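Local coordinates for protein trilobed Protease (Pyrococcus furiosus, PDB 2GOP) that probably degrades proteins or peptides and contains a seven-bladed, open-velcro beta-propeller domain, at residues S175-V187 / F219-L231. Residues are numbered along the deposited sequence; the frame is centred on the assembly and turned at random.
Sequences SGIWHRDKIVVNV and FYAVDSDGERILL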
ATOM      1  N   SER A 175       6.273  -3.746  12.518  1.00 36.91           N
ATOM      2  CA  SER A 175       5.598  -2.671  13.246  1.00 36.81           C
ATOM      3  C   SER A 175       5.295  -3.167  14.661  1.00 34.81           C
ATOM      4  O   SER A 175       5.439  -4.352  14.944  1.00 34.22           O
ATOM      5  CB  SER A 175       4.321  -2.246  12.529  1.00 34.28           C
ATOM      6  OG  SER A 175       3.400  -3.313  12.427  1.00 34.45           O
ATOM      7  N   GLY A 176       4.913  -2.261  15.551  1.00 35.03           N
ATOM      8  CA  GLY A 176       4.694  -2.641  16.957  1.00 36.61           C
ATOM      9  C   GLY A 176       3.786  -1.682  17.676  1.00 38.43           C
ATOM     10  O   GLY A 176       3.709  -0.500  17.306  1.00 36.29           O
ATOM     11  N   ILE A 177       3.080  -2.202  18.690  1.00 38.23           N
ATOM     12  CA  ILE A 177       2.225  -1.397  19.555  1.00 37.63           C
ATOM     13  C   ILE A 177       2.377  -1.860  20.996  1.00 37.98           C
ATOM     14  O   ILE A 177       2.779  -3.001  21.245  1.00 36.60           O
ATOM     15  CB  ILE A 177       0.720  -1.476  19.148  1.00 39.69           C
ATOM     16  CG1 ILE A 177       0.218  -2.920  19.194  1.00 37.98           C
ATOM     17  CG2 ILE A 177       0.489  -0.906  17.726  1.00 38.22           C
ATOM     18  CD1 ILE A 177      -1.291  -3.032  19.254  1.00 36.97           C
ATOM     19  N   TRP A 178       2.079  -0.972  21.946  1.00 35.78           N
ATOM     20  CA  TRP A 178       2.071  -1.354  23.355  1.00 37.02           C
ATOM     21  C   TRP A 178       0.861  -2.249  23.617  1.00 37.80           C
ATOM     22  O   TRP A 178      -0.219  -2.017  23.068  1.00 32.43           O
ATOM     23  CB  TRP A 178       1.944  -0.133  24.270  1.00 37.22           C
ATOM     24  CG  TRP A 178       3.176   0.692  24.443  1.00 36.05           C
ATOM     25  CD1 TRP A 178       3.383   1.947  23.961  1.00 37.44           C
ATOM     26  CD2 TRP A 178       4.358   0.345  25.176  1.00 36.72           C
ATOM     27  NE1 TRP A 178       4.616   2.390  24.323  1.00 37.11           N
ATOM     28  CE2 TRP A 178       5.240   1.434  25.074  1.00 36.57           C
ATOM     29  CE3 TRP A 178       4.759  -0.786  25.907  1.00 37.36           C
ATOM     30  CZ2 TRP A 178       6.506   1.434  25.669  1.00 34.93           C
ATOM     31  CZ3 TRP A 178       6.025  -0.782  26.501  1.00 36.27           C
ATOM     32  CH2 TRP A 178       6.877   0.322  26.373  1.00 36.65           C
ATOM     33  N   HIS A 179       1.059  -3.269  24.449  1.00 38.61           N
ATOM     34  CA  HIS A 179      -0.035  -4.013  25.060  1.00 37.70           C
ATOM     35  C   HIS A 179       0.270  -4.093  26.547  1.00 37.08           C
ATOM     36  O   HIS A 179       0.966  -5.009  27.005  1.00 36.08           O
ATOM     37  CB  HIS A 179      -0.189  -5.407  24.459  1.00 36.01           C
ATOM     38  CG  HIS A 179      -1.361  -6.164  25.010  1.00 37.63           C
ATOM     39  ND1 HIS A 179      -2.652  -5.666  24.981  1.00 34.52           N
ATOM     40  CD2 HIS A 179      -1.438  -7.377  25.609  1.00 35.46           C
ATOM     41  CE1 HIS A 179      -3.467  -6.540  25.545  1.00 36.18           C
ATOM     42  NE2 HIS A 179      -2.758  -7.590  25.929  1.00 34.91           N
ATOM     43  N   ARG A 180      -0.264  -3.127  27.286  1.00 35.28           N
ATOM     44  CA  ARG A 180       0.186  -2.813  28.650  1.00 38.21           C
ATOM     45  C   ARG A 180       1.709  -2.603  28.661  1.00 36.59           C
ATOM     46  O   ARG A 180       2.168  -1.700  27.974  1.00 34.86           O
ATOM     47  CB  ARG A 180      -0.338  -3.823  29.663  1.00 38.15           C
ATOM     48  CG  ARG A 180      -1.880  -3.793  29.760  1.00 41.50           C
ATOM     49  CD  ARG A 180      -2.391  -4.154  31.139  1.00 46.26           C
ATOM     50  NE  ARG A 180      -3.857  -4.106  31.250  1.00 50.66           N
ATOM     51  CZ  ARG A 180      -4.587  -2.995  31.405  1.00 54.00           C
ATOM     52  NH1 ARG A 180      -4.014  -1.798  31.451  1.00 55.04           N
ATOM     53  NH2 ARG A 180      -5.909  -3.079  31.510  1.00 55.14           N
ATOM     54  N   ASP A 181       2.485  -3.410  29.389  1.00 33.60           N
ATOM     55  CA  ASP A 181       3.941  -3.242  29.403  1.00 36.73           C
ATOM     56  C   ASP A 181       4.671  -4.110  28.382  1.00 38.41           C
ATOM     57  O   ASP A 181       5.904  -4.093  28.313  1.00 37.87           O
ATOM     58  CB  ASP A 181       4.495  -3.485  30.804  1.00 36.16           C
ATOM     59  CG  ASP A 181       4.343  -2.272  31.710  1.00 37.87           C
ATOM     60  OD1 ASP A 181       4.352  -1.110  31.207  1.00 37.90           O
ATOM     61  OD2 ASP A 181       4.212  -2.488  32.924  1.00 39.89           O
ATOM     62  N   LYS A 182       3.914  -4.854  27.577  1.00 38.39           N
ATOM     63  CA  LYS A 182       4.491  -5.664  26.523  1.00 37.01           C
ATOM     64  C   LYS A 182       4.354  -4.957  25.184  1.00 36.63           C
ATOM     65  O   LYS A 182       3.606  -3.998  25.038  1.00 35.34           O
ATOM     66  CB  LYS A 182       3.816  -7.031  26.469  1.00 36.99           C
ATOM     67  CG  LYS A 182       3.935  -7.831  27.737  1.00 36.23           C
ATOM     68  CD  LYS A 182       3.531  -9.281  27.525  1.00 36.34           C
ATOM     69  CE  LYS A 182       3.423 -10.040  28.852  1.00 35.15           C
ATOM     70  NZ  LYS A 182       3.149 -11.494  28.677  1.00 35.88           N
ATOM     71  N   ILE A 183       5.098  -5.435  24.199  1.00 37.76           N
ATOM     72  CA  ILE A 183       5.000  -4.908  22.856  1.00 36.52           C
ATOM     73  C   ILE A 183       4.527  -6.031  21.939  1.00 36.61           C
ATOM     74  O   ILE A 183       5.076  -7.145  21.943  1.00 34.98           O
ATOM     75  CB  ILE A 183       6.344  -4.319  22.362  1.00 39.22           C
ATOM     76  CG1 ILE A 183       6.769  -3.145  23.262  1.00 40.15           C
ATOM     77  CG2 ILE A 183       6.212  -3.819  20.938  1.00 35.93           C
ATOM     78  CD1 ILE A 183       8.258  -2.922  23.272  1.00 44.73           C
ATOM     79  N   VAL A 184       3.484  -5.735  21.174  1.00 35.99           N
ATOM     80  CA  VAL A 184       2.975  -6.672  20.177  1.00 34.92           C
ATOM     81  C   VAL A 184       3.642  -6.312  18.859  1.00 34.66           C
ATOM     82  O   VAL A 184       3.548  -5.180  18.415  1.00 36.37           O
ATOM     83  CB  VAL A 184       1.454  -6.555  20.054  1.00 35.81           C
ATOM     84  CG1 VAL A 184       0.925  -7.388  18.869  1.00 36.73           C
ATOM     85  CG2 VAL A 184       0.811  -6.969  21.383  1.00 37.97           C
ATOM     86  N   VAL A 185       4.302  -7.285  18.247  1.00 30.70           N
ATOM     87  CA  VAL A 185       5.156  -7.039  17.098  1.00 32.95           C
ATOM     88  C   VAL A 185       4.662  -7.805  15.883  1.00 33.10           C
ATOM     89  O   VAL A 185       4.529  -9.032  15.927  1.00 32.28           O
ATOM     90  CB  VAL A 185       6.604  -7.434  17.399  1.00 31.40           C
ATOM     91  CG1 VAL A 185       7.505  -7.173  16.191  1.00 31.11           C
ATOM     92  CG2 VAL A 185       7.116  -6.662  18.623  1.00 34.82           C
ATOM     93  N   ASN A 186       4.399  -7.055  14.809  1.00 34.75           N
ATOM     94  CA  ASN A 186       3.992  -7.593  13.522  1.00 33.87           C
ATOM     95  C   ASN A 186       5.202  -7.697  12.603  1.00 34.40           C
ATOM     96  O   ASN A 186       5.857  -6.699  12.340  1.00 31.37           O
ATOM     97  CB  ASN A 186       2.954  -6.684  12.863  1.00 33.43           C
ATOM     98  CG  ASN A 186       1.824  -6.319  13.792  1.00 35.71           C
ATOM     99  OD1 ASN A 186       1.128  -7.190  14.279  1.00 35.79           O
ATOM    100  ND2 ASN A 186       1.609  -5.019  14.010  1.00 34.24           N
ATOM    101  N   VAL A 187       5.470  -8.905  12.112  1.00 34.91           N
ATOM    102  CA  VAL A 187       6.576  -9.165  11.195  1.00 39.00           C
ATOM    103  C   VAL A 187       6.023  -9.815   9.923  1.00 40.22           C
ATOM    104  O   VAL A 187       5.251 -10.773  10.008  1.00 36.45           O
ATOM    105  CB  VAL A 187       7.627 -10.100  11.857  1.00 40.54           C
ATOM    106  CG1 VAL A 187       8.828 -10.325  10.947  1.00 40.04           C
ATOM    107  CG2 VAL A 187       8.089  -9.503  13.187  1.00 43.33           C
ATOM    108  N   PHE A 219      -3.628 -10.637   8.941  1.00 36.71           N
ATOM    109  CA  PHE A 219      -3.916  -9.382   9.636  1.00 36.01           C
ATOM    110  C   PHE A 219      -2.769  -9.034  10.546  1.00 36.06           C
ATOM    111  O   PHE A 219      -1.882  -9.840  10.763  1.00 35.09           O
ATOM    112  CB  PHE A 219      -5.230  -9.466  10.429  1.00 36.59           C
ATOM    113  CG  PHE A 219      -5.357 -10.713  11.266  1.00 37.99           C
ATOM    114  CD1 PHE A 219      -4.613 -10.869  12.435  1.00 38.28           C
ATOM    115  CD2 PHE A 219      -6.223 -11.741  10.880  1.00 39.53           C
ATOM    116  CE1 PHE A 219      -4.720 -12.035  13.198  1.00 38.35           C
ATOM    117  CE2 PHE A 219      -6.338 -12.895  11.634  1.00 35.96           C
ATOM    118  CZ  PHE A 219      -5.580 -13.047  12.792  1.00 38.74           C
ATOM    119  N   TYR A 220      -2.791  -7.814  11.070  1.00 36.24           N
ATOM    120  CA  TYR A 220      -1.764  -7.371  11.975  1.00 35.15           C
ATOM    121  C   TYR A 220      -2.373  -6.439  13.024  1.00 36.16           C
ATOM    122  O   TYR A 220      -3.443  -5.873  12.825  1.00 35.53           O
ATOM    123  CB  TYR A 220      -0.624  -6.713  11.196  1.00 37.34           C
ATOM    124  CG  TYR A 220      -1.046  -5.567  10.339  1.00 35.88           C
ATOM    125  CD1 TYR A 220      -1.080  -4.273  10.852  1.00 38.05           C
ATOM    126  CD2 TYR A 220      -1.409  -5.765   9.008  1.00 36.58           C
ATOM    127  CE1 TYR A 220      -1.478  -3.197  10.057  1.00 37.21           C
ATOM    128  CE2 TYR A 220      -1.806  -4.709   8.214  1.00 37.85           C
ATOM    129  CZ  TYR A 220      -1.838  -3.424   8.744  1.00 39.17           C
ATOM    130  OH  TYR A 220      -2.220  -2.364   7.958  1.00 40.88           O
ATOM    131  N   ALA A 221      -1.702  -6.338  14.162  1.00 36.00           N
ATOM    132  CA  ALA A 221      -2.211  -5.605  15.307  1.00 34.19           C
ATOM    133  C   ALA A 221      -2.035  -4.108  15.086  1.00 33.50           C
ATOM    134  O   ALA A 221      -0.935  -3.653  14.742  1.00 32.87           O
ATOM    135  CB  ALA A 221      -1.470  -6.071  16.594  1.00 32.99           C
ATOM    136  N   VAL A 222      -3.117  -3.350  15.269  1.00 35.12           N
ATOM    137  CA  VAL A 222      -3.077  -1.897  15.082  1.00 33.87           C
ATOM    138  C   VAL A 222      -3.296  -1.092  16.362  1.00 35.24           C
ATOM    139  O   VAL A 222      -2.955   0.079  16.389  1.00 33.83           O
ATOM    140  CB  VAL A 222      -4.077  -1.412  14.000  1.00 36.18           C
ATOM    141  CG1 VAL A 222      -3.620  -1.864  12.615  1.00 34.68           C
ATOM    142  CG2 VAL A 222      -5.511  -1.888  14.310  1.00 29.76           C
ATOM    143  N   ASP A 223      -3.869  -1.697  17.407  1.00 34.91           N
ATOM    144  CA  ASP A 223      -4.132  -0.982  18.662  1.00 34.67           C
ATOM    145  C   ASP A 223      -4.469  -1.955  19.771  1.00 34.51           C
ATOM    146  O   ASP A 223      -4.809  -3.094  19.507  1.00 33.41           O
ATOM    147  CB  ASP A 223      -5.301   0.004  18.485  1.00 36.58           C
ATOM    148  CG  ASP A 223      -5.298   1.124  19.509  1.00 38.47           C
ATOM    149  OD1 ASP A 223      -4.302   1.252  20.267  1.00 33.67           O
ATOM    150  OD2 ASP A 223      -6.302   1.873  19.558  1.00 36.15           O
ATOM    151  N   SER A 224      -4.387  -1.489  21.010  1.00 36.00           N
ATOM    152  CA  SER A 224      -4.785  -2.277  22.170  1.00 35.93           C
ATOM    153  C   SER A 224      -5.354  -1.335  23.227  1.00 37.07           C
ATOM    154  O   SER A 224      -4.881  -0.212  23.355  1.00 35.30           O
ATOM    155  CB  SER A 224      -3.571  -3.014  22.753  1.00 37.88           C
ATOM    156  OG  SER A 224      -3.880  -3.582  24.018  1.00 36.51           O
ATOM    157  N   ASP A 225      -6.360  -1.792  23.975  1.00 35.79           N
ATOM    158  CA  ASP A 225      -6.842  -1.049  25.150  1.00 37.57           C
ATOM    159  C   ASP A 225      -6.319  -1.612  26.485  1.00 36.33           C
ATOM    160  O   ASP A 225      -6.823  -1.255  27.550  1.00 34.74           O
ATOM    161  CB  ASP A 225      -8.385  -0.951  25.157  1.00 37.49           C
ATOM    162  CG  ASP A 225      -9.086  -2.303  25.268  1.00 40.35           C
ATOM    163  OD1 ASP A 225      -8.441  -3.339  25.565  1.00 41.36           O
ATOM    164  OD2 ASP A 225     -10.317  -2.312  25.044  1.00 39.63           O
ATOM    165  N   GLY A 226      -5.308  -2.479  26.423  1.00 36.60           N
ATOM    166  CA  GLY A 226      -4.753  -3.126  27.610  1.00 39.09           C
ATOM    167  C   GLY A 226      -5.288  -4.525  27.846  1.00 40.80           C
ATOM    168  O   GLY A 226      -4.685  -5.306  28.581  1.00 39.74           O
ATOM    169  N   GLU A 227      -6.419  -4.833  27.218  1.00 37.99           N
ATOM    170  CA  GLU A 227      -7.085  -6.116  27.362  1.00 37.45           C
ATOM    171  C   GLU A 227      -7.332  -6.740  25.994  1.00 37.19           C
ATOM    172  O   GLU A 227      -6.882  -7.859  25.718  1.00 37.49           O
ATOM    173  CB  GLU A 227      -8.393  -5.936  28.133  1.00 36.44           C
ATOM    174  CG  GLU A 227      -8.208  -5.462  29.579  1.00 44.35           C
ATOM    175  CD  GLU A 227      -7.367  -6.431  30.428  1.00 48.85           C
ATOM    176  OE1 GLU A 227      -7.291  -7.625  30.079  1.00 51.74           O
ATOM    177  OE2 GLU A 227      -6.792  -6.000  31.452  1.00 53.42           O
ATOM    178  N   ARG A 228      -8.027  -5.993  25.139  1.00 37.01           N
ATOM    179  CA  ARG A 228      -8.365  -6.438  23.789  0.50 36.12           C
ATOM    180  C   ARG A 228      -7.375  -5.884  22.786  1.00 34.50           C
ATOM    181  O   ARG A 228      -6.953  -4.745  22.893  1.00 37.07           O
ATOM    182  CB  ARG A 228      -9.776  -5.984  23.402  0.50 36.74           C
ATOM    183  CG  ARG A 228     -10.877  -6.802  24.053  0.50 41.09           C
ATOM    184  CD  ARG A 228     -12.251  -6.340  23.617  0.50 39.84           C
ATOM    185  NE  ARG A 228     -13.293  -7.043  24.361  0.50 42.57           N
ATOM    186  CZ  ARG A 228     -14.599  -6.795  24.264  0.50 43.55           C
ATOM    187  NH1 ARG A 228     -15.059  -5.848  23.441  0.50 43.12           N
ATOM    188  NH2 ARG A 228     -15.450  -7.496  25.004  0.50 40.34           N
ATOM    189  N   ILE A 229      -7.015  -6.703  21.810  1.00 33.51           N
ATOM    190  CA  ILE A 229      -6.112  -6.301  20.746  1.00 33.85           C
ATOM    191  C   ILE A 229      -6.926  -6.157  19.467  1.00 32.13           C
ATOM    192  O   ILE A 229      -7.714  -7.043  19.104  1.00 34.01           O
ATOM    193  CB  ILE A 229      -4.944  -7.303  20.583  1.00 34.19           C
ATOM    194  CG1 ILE A 229      -4.045  -7.240  21.822  1.00 34.87           C
ATOM    195  CG2 ILE A 229      -4.124  -6.992  19.338  1.00 35.05           C
ATOM    196  CD1 ILE A 229      -3.021  -8.425  21.980  1.00 32.62           C
ATOM    197  N   LEU A 230      -6.755  -5.019  18.804  1.00 33.47           N
ATOM    198  CA  LEU A 230      -7.463  -4.733  17.566  1.00 33.32           C
ATOM    199  C   LEU A 230      -6.557  -5.093  16.390  1.00 32.67           C
ATOM    200  O   LEU A 230      -5.429  -4.619  16.305  1.00 33.38           O
ATOM    201  CB  LEU A 230      -7.852  -3.253  17.514  1.00 32.25           C
ATOM    202  CG  LEU A 230      -8.661  -2.803  16.288  1.00 32.23           C
ATOM    203  CD1 LEU A 230     -10.016  -3.561  16.236  1.00 31.45           C
ATOM    204  CD2 LEU A 230      -8.840  -1.276  16.296  1.00 32.74           C
ATOM    205  N   LEU A 231      -7.078  -5.922  15.486  1.00 34.14           N
ATOM    206  CA  LEU A 231      -6.340  -6.418  14.336  1.00 35.32           C
ATOM    207  C   LEU A 231      -6.984  -5.907  13.046  1.00 35.72           C
ATOM    208  O   LEU A 231      -8.213  -5.751  12.957  1.00 35.31           O
ATOM    209  CB  LEU A 231      -6.270  -7.958  14.358  1.00 36.48           C
ATOM    210  CG  LEU A 231      -5.773  -8.602  15.671  1.00 37.15           C
ATOM    211  CD1 LEU A 231      -6.377 -10.007  15.850  1.00 41.58           C
ATOM    212  CD2 LEU A 231      -4.267  -8.666  15.735  1.00 35.31           C
TER
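Polar bonds tie Asn186 to Ala221 at one end of this contact. The Asn186 amide grips the Ala221 backbone twice: ND2 reaches Ala221 O at 3.0 Å on an in-plane lone pair, while Ala221 N approaches OD1 from above the carbonyl plane (40° out of it). Ser175 OG takes the other ND2 hydrogen, fixing the amide's rotation. With an alanine here in place of Asn186, both backbone groups of Ala221 would probably lose these mates.

Apolar contacts fill the middle, where Val184 CG1 meets Ala221 CB at 3.6 Å and Ile177 CD1 rests against the Asp223 backbone.

At the hairpin turns, His179 CG lies anti to the backbone N (chi1 -176°), carrying ND1 to Ser224 OG at 2.6 Å; the same OG accepts from Gly226 N in an ST turn. Ile229 CD1 lies over the face of the His179 ring, 3.9 Å from its centroid, a CH-pi contact. Arg180 passes over Gly226, and its NH2 forms a salt bridge with Glu227 OE2 (3.1 Å), while NH1 pairs with Glu113.

Each segment is the inner hairpin of a four-stranded propeller blade. The axes of strands 175-179 and 219-224 approach to 6.5 Å, and every hydrogen bond or salt bridge across uses at least one side chain, so the blades pack side by side without continuing one sheet.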